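Local coordinates for transcriptional regulator (LacI family) (Clostridium acetobutylicum ATCC 824, PDB 3G85), which probably acts as a LacI-family transcription factor that binds cis-regulatory DNA, at residues A[168-179]-A[196-206]. Numbering follows the deposited sequence.
Sequences AENSIHGGVDAA and SDSIALGVISV
Ser196 OG is gripped twice at the start of helix 197-209: it donates to Asn170 OD1 (2.7 Å) and, as N-cap, accepts from Ile199 N. The hydroxyl sits above the amide plane of Asn170, 43° out of it. Asn170, the centre of an inverse gamma turn, carries CG anti to its own N (chi1 -168°), which lets OD1 reach across to the neighbouring helix start. One residue later Ser171 caps helix 172-182 through Gly174 N, so both N-termini are closed by serine hydroxyls.

Beyond these caps the helices run very close, the axes of their segments 172-179 and 197-206 being 6.3 Å apart and crossing at -51°, because Gly175 and Gly202 face each other with bare backbone. Three CA-H...O contacts link the backbones where the glycines meet: Gly202 CA to Ile172 O (3.3 Å), Ile172 CA to Ser198 O, and Gly175 CA to Ile199 O. Apolar groups flank the glycines. Ile172 lays CG2 over Gly202 CA (3.6 Å), while Val176 CG2 rests against Gly202 O. Val176 CG1 meets Val206 CG2 at 3.7 Å, and Ala179 CB abuts Val206 CB (3.7 Å). Near the caps, Ile199 CD1 reaches Ala168 CB. Ile199 and Val203 also pack on Ile133 of strand 131-134.

The pairing joins successive helices on one side of the sheet containing strands 131-134 and 191-194, a glycine-mediated helix packing within a Rossmann-like alpha/beta domain of the periplasmic-binding-protein fold.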
ATOM      1  N   ALA A 168      11.675  -4.747  -9.643  1.00 27.06           N
ATOM      2  CA  ALA A 168      12.237  -5.448  -8.483  1.00 27.09           C
ATOM      3  C   ALA A 168      11.210  -6.333  -7.801  1.00 27.62           C
ATOM      4  O   ALA A 168       9.998  -6.057  -7.841  1.00 27.81           O
ATOM      5  CB  ALA A 168      12.780  -4.428  -7.468  1.00 26.19           C
ATOM      6  N   GLU A 169      11.684  -7.388  -7.142  1.00 27.88           N
ATOM      7  CA  GLU A 169      10.821  -8.127  -6.217  1.00 29.58           C
ATOM      8  C   GLU A 169      10.587  -7.332  -4.950  1.00 28.72           C
ATOM      9  O   GLU A 169      11.477  -6.593  -4.496  1.00 27.97           O
ATOM     10  CB  GLU A 169      11.443  -9.455  -5.831  1.00 31.65           C
ATOM     11  CG  GLU A 169      11.013 -10.595  -6.704  1.00 37.51           C
ATOM     12  CD  GLU A 169      11.997 -11.747  -6.634  1.00 46.01           C
ATOM     13  OE1 GLU A 169      12.863 -11.764  -5.700  1.00 47.94           O
ATOM     14  OE2 GLU A 169      11.907 -12.634  -7.526  1.00 49.94           O
ATOM     15  N   ASN A 170       9.377  -7.474  -4.385  1.00 28.41           N
ATOM     16  CA  ASN A 170       9.014  -6.701  -3.216  1.00 28.12           C
ATOM     17  C   ASN A 170       9.554  -7.353  -1.945  1.00 28.17           C
ATOM     18  O   ASN A 170       8.798  -8.005  -1.196  1.00 28.35           O
ATOM     19  CB  ASN A 170       7.513  -6.489  -3.096  1.00 28.55           C
ATOM     20  CG  ASN A 170       7.158  -5.444  -2.049  1.00 29.37           C
ATOM     21  OD1 ASN A 170       8.031  -4.870  -1.374  1.00 29.27           O
ATOM     22  ND2 ASN A 170       5.870  -5.196  -1.901  1.00 29.85           N
ATOM     23  N   SER A 171      10.847  -7.167  -1.702  1.00 25.93           N
ATOM     24  CA  SER A 171      11.484  -7.695  -0.480  1.00 25.34           C
ATOM     25  C   SER A 171      12.762  -6.910  -0.291  1.00 25.07           C
ATOM     26  O   SER A 171      13.183  -6.168  -1.218  1.00 23.31           O
ATOM     27  CB  SER A 171      11.788  -9.190  -0.612  1.00 25.28           C
ATOM     28  OG  SER A 171      12.765  -9.427  -1.618  1.00 27.46           O
ATOM     29  N   ILE A 172      13.376  -7.045   0.885  1.00 23.25           N
ATOM     30  CA  ILE A 172      14.656  -6.406   1.101  1.00 23.91           C
ATOM     31  C   ILE A 172      15.693  -6.975   0.116  1.00 24.39           C
ATOM     32  O   ILE A 172      16.476  -6.221  -0.505  1.00 22.96           O
ATOM     33  CB  ILE A 172      15.114  -6.522   2.562  1.00 24.42           C
ATOM     34  CG1 ILE A 172      14.090  -5.800   3.471  1.00 24.82           C
ATOM     35  CG2 ILE A 172      16.509  -5.875   2.757  1.00 25.05           C
ATOM     36  CD1 ILE A 172      14.469  -5.829   4.926  1.00 27.36           C
ATOM     37  N   HIS A 173      15.709  -8.297  -0.032  1.00 24.70           N
ATOM     38  CA  HIS A 173      16.625  -8.915  -1.039  1.00 26.45           C
ATOM     39  C   HIS A 173      16.350  -8.388  -2.449  1.00 24.98           C
ATOM     40  O   HIS A 173      17.281  -8.154  -3.226  1.00 25.55           O
ATOM     41  CB  HIS A 173      16.550 -10.455  -0.987  1.00 27.37           C
ATOM     42  CG  HIS A 173      17.501 -11.135  -1.923  1.00 36.89           C
ATOM     43  ND1 HIS A 173      18.837 -10.781  -2.027  1.00 44.04           N
ATOM     44  CD2 HIS A 173      17.313 -12.138  -2.814  1.00 43.44           C
ATOM     45  CE1 HIS A 173      19.432 -11.545  -2.928  1.00 44.94           C
ATOM     46  NE2 HIS A 173      18.528 -12.381  -3.419  1.00 47.01           N
ATOM     47  N   GLY A 174      15.078  -8.196  -2.791  1.00 24.47           N
ATOM     48  CA  GLY A 174      14.722  -7.581  -4.076  1.00 24.14           C
ATOM     49  C   GLY A 174      15.311  -6.180  -4.239  1.00 23.54           C
ATOM     50  O   GLY A 174      15.769  -5.827  -5.324  1.00 24.09           O
ATOM     51  N   GLY A 175      15.290  -5.381  -3.168  1.00 23.42           N
ATOM     52  CA  GLY A 175      15.894  -4.050  -3.174  1.00 23.38           C
ATOM     53  C   GLY A 175      17.403  -4.134  -3.350  1.00 24.27           C
ATOM     54  O   GLY A 175      18.014  -3.296  -4.035  1.00 22.72           O
ATOM     55  N   VAL A 176      18.003  -5.126  -2.708  1.00 23.57           N
ATOM     56  CA  VAL A 176      19.445  -5.359  -2.841  1.00 24.97           C
ATOM     57  C   VAL A 176      19.754  -5.677  -4.326  1.00 25.07           C
ATOM     58  O   VAL A 176      20.586  -5.018  -4.910  1.00 26.19           O
ATOM     59  CB  VAL A 176      19.956  -6.482  -1.896  1.00 24.66           C
ATOM     60  CG1 VAL A 176      21.395  -6.909  -2.267  1.00 25.80           C
ATOM     61  CG2 VAL A 176      19.907  -5.986  -0.414  1.00 25.96           C
ATOM     62  N   ASP A 177      19.038  -6.629  -4.926  1.00 24.83           N
ATOM     63  CA  ASP A 177      19.235  -6.966  -6.332  1.00 25.31           C
ATOM     64  C   ASP A 177      19.060  -5.754  -7.278  1.00 25.97           C
ATOM     65  O   ASP A 177      19.872  -5.545  -8.207  1.00 24.89           O
ATOM     66  CB  ASP A 177      18.328  -8.128  -6.722  1.00 26.53           C
ATOM     67  CG  ASP A 177      18.743  -9.447  -6.092  1.00 28.80           C
ATOM     68  OD1 ASP A 177      19.861  -9.554  -5.549  1.00 33.39           O
ATOM     69  OD2 ASP A 177      17.909 -10.382  -6.114  1.00 34.23           O
ATOM     70  N   ALA A 178      18.046  -4.929  -7.009  1.00 24.28           N
ATOM     71  CA  ALA A 178      17.746  -3.772  -7.831  1.00 24.30           C
ATOM     72  C   ALA A 178      18.850  -2.714  -7.729  1.00 24.57           C
ATOM     73  O   ALA A 178      19.217  -2.104  -8.734  1.00 25.62           O
ATOM     74  CB  ALA A 178      16.369  -3.167  -7.448  1.00 22.80           C
ATOM     75  N   ALA A 179      19.377  -2.485  -6.524  1.00 24.78           N
ATOM     76  CA  ALA A 179      20.412  -1.474  -6.329  1.00 25.48           C
ATOM     77  C   ALA A 179      21.701  -1.872  -7.053  1.00 26.61           C
ATOM     78  O   ALA A 179      22.433  -1.004  -7.550  1.00 26.97           O
ATOM     79  CB  ALA A 179      20.696  -1.281  -4.844  1.00 26.03           C
ATOM     80  N   SER A 196       8.144   0.557  -2.626  1.00 19.80           N
ATOM     81  CA  SER A 196       7.922  -0.109  -1.326  1.00 20.48           C
ATOM     82  C   SER A 196       9.086   0.216  -0.395  1.00 21.33           C
ATOM     83  O   SER A 196      10.234   0.442  -0.845  1.00 18.88           O
ATOM     84  CB  SER A 196       7.710  -1.633  -1.472  1.00 21.00           C
ATOM     85  OG  SER A 196       8.907  -2.361  -1.310  1.00 23.42           O
ATOM     86  N   ASP A 197       8.795   0.262   0.901  1.00 20.25           N
ATOM     87  CA  ASP A 197       9.851   0.486   1.891  1.00 20.77           C
ATOM     88  C   ASP A 197      10.804  -0.698   1.990  1.00 20.44           C
ATOM     89  O   ASP A 197      11.986  -0.478   2.253  1.00 21.18           O
ATOM     90  CB  ASP A 197       9.284   0.787   3.276  1.00 21.40           C
ATOM     91  CG  ASP A 197       8.412  -0.350   3.783  1.00 24.56           C
ATOM     92  OD1 ASP A 197       7.366  -0.594   3.151  1.00 23.18           O
ATOM     93  OD2 ASP A 197       8.822  -1.046   4.753  1.00 30.77           O
ATOM     94  N   SER A 198      10.351  -1.926   1.730  1.00 20.25           N
ATOM     95  CA  SER A 198      11.262  -3.085   1.779  1.00 21.12           C
ATOM     96  C   SER A 198      12.328  -2.929   0.700  1.00 20.53           C
ATOM     97  O   SER A 198      13.499  -3.221   0.908  1.00 20.62           O
ATOM     98  CB  SER A 198      10.515  -4.409   1.541  1.00 20.85           C
ATOM     99  OG  SER A 198       9.711  -4.699   2.665  1.00 25.42           O
ATOM    100  N   ILE A 199      11.896  -2.460  -0.466  1.00 20.70           N
ATOM    101  CA  ILE A 199      12.812  -2.211  -1.558  1.00 21.31           C
ATOM    102  C   ILE A 199      13.830  -1.170  -1.114  1.00 20.45           C
ATOM    103  O   ILE A 199      15.046  -1.336  -1.313  1.00 21.87           O
ATOM    104  CB  ILE A 199      12.032  -1.798  -2.831  1.00 20.92           C
ATOM    105  CG1 ILE A 199      11.381  -3.039  -3.481  1.00 21.57           C
ATOM    106  CG2 ILE A 199      12.941  -1.026  -3.806  1.00 22.25           C
ATOM    107  CD1 ILE A 199      10.487  -2.697  -4.622  1.00 22.69           C
ATOM    108  N   ALA A 200      13.353  -0.089  -0.509  1.00 19.92           N
ATOM    109  CA  ALA A 200      14.252   0.991  -0.057  1.00 19.72           C
ATOM    110  C   ALA A 200      15.271   0.521   0.978  1.00 20.30           C
ATOM    111  O   ALA A 200      16.443   0.924   0.948  1.00 20.05           O
ATOM    112  CB  ALA A 200      13.422   2.156   0.505  1.00 19.58           C
ATOM    113  N   LEU A 201      14.850  -0.356   1.878  1.00 20.95           N
ATOM    114  CA  LEU A 201      15.782  -0.869   2.892  1.00 21.07           C
ATOM    115  C   LEU A 201      16.907  -1.707   2.268  1.00 21.01           C
ATOM    116  O   LEU A 201      18.080  -1.582   2.669  1.00 21.41           O
ATOM    117  CB  LEU A 201      15.055  -1.697   3.945  1.00 20.85           C
ATOM    118  CG  LEU A 201      14.120  -0.865   4.835  1.00 21.58           C
ATOM    119  CD1 LEU A 201      13.295  -1.842   5.698  1.00 20.24           C
ATOM    120  CD2 LEU A 201      14.891   0.239   5.656  1.00 22.54           C
ATOM    121  N   GLY A 202      16.562  -2.489   1.256  1.00 20.22           N
ATOM    122  CA  GLY A 202      17.559  -3.262   0.510  1.00 21.20           C
ATOM    123  C   GLY A 202      18.519  -2.350  -0.258  1.00 21.59           C
ATOM    124  O   GLY A 202      19.738  -2.598  -0.305  1.00 22.28           O
ATOM    125  N   VAL A 203      17.959  -1.321  -0.885  1.00 21.34           N
ATOM    126  CA  VAL A 203      18.768  -0.326  -1.624  1.00 21.76           C
ATOM    127  C   VAL A 203      19.817   0.334  -0.716  1.00 21.35           C
ATOM    128  O   VAL A 203      21.003   0.393  -1.039  1.00 21.31           O
ATOM    129  CB  VAL A 203      17.901   0.736  -2.276  1.00 22.01           C
ATOM    130  CG1 VAL A 203      18.804   1.923  -2.775  1.00 22.45           C
ATOM    131  CG2 VAL A 203      17.018   0.133  -3.396  1.00 22.09           C
ATOM    132  N   ILE A 204      19.392   0.789   0.449  1.00 21.42           N
ATOM    133  CA  ILE A 204      20.294   1.440   1.381  1.00 22.98           C
ATOM    134  C   ILE A 204      21.372   0.462   1.871  1.00 23.57           C
ATOM    135  O   ILE A 204      22.520   0.901   2.105  1.00 23.19           O
ATOM    136  CB  ILE A 204      19.488   2.073   2.533  1.00 24.93           C
ATOM    137  CG1 ILE A 204      18.804   3.325   2.027  1.00 24.87           C
ATOM    138  CG2 ILE A 204      20.350   2.413   3.727  1.00 30.01           C
ATOM    139  CD1 ILE A 204      17.526   3.573   2.785  1.00 32.97           C
ATOM    140  N   SER A 205      21.036  -0.836   1.983  1.00 22.11           N
ATOM    141  CA  SER A 205      22.019  -1.867   2.348  1.00 25.18           C
ATOM    142  C   SER A 205      23.224  -1.760   1.381  1.00 25.56           C
ATOM    143  O   SER A 205      24.394  -1.699   1.794  1.00 25.68           O
ATOM    144  CB  SER A 205      21.391  -3.270   2.274  1.00 24.14           C
ATOM    145  OG  SER A 205      22.315  -4.313   2.533  1.00 29.62           O
ATOM    146  N   VAL A 206      22.907  -1.717   0.095  1.00 26.52           N
ATOM    147  CA  VAL A 206      23.933  -1.697  -0.958  1.00 28.13           C
ATOM    148  C   VAL A 206      24.653  -0.342  -0.992  1.00 28.40           C
ATOM    149  O   VAL A 206      25.889  -0.290  -1.029  1.00 29.99           O
ATOM    150  CB  VAL A 206      23.326  -2.047  -2.324  1.00 27.45           C
ATOM    151  CG1 VAL A 206      24.366  -1.852  -3.456  1.00 28.76           C
ATOM    152  CG2 VAL A 206      22.832  -3.466  -2.322  1.00 28.32           C
TER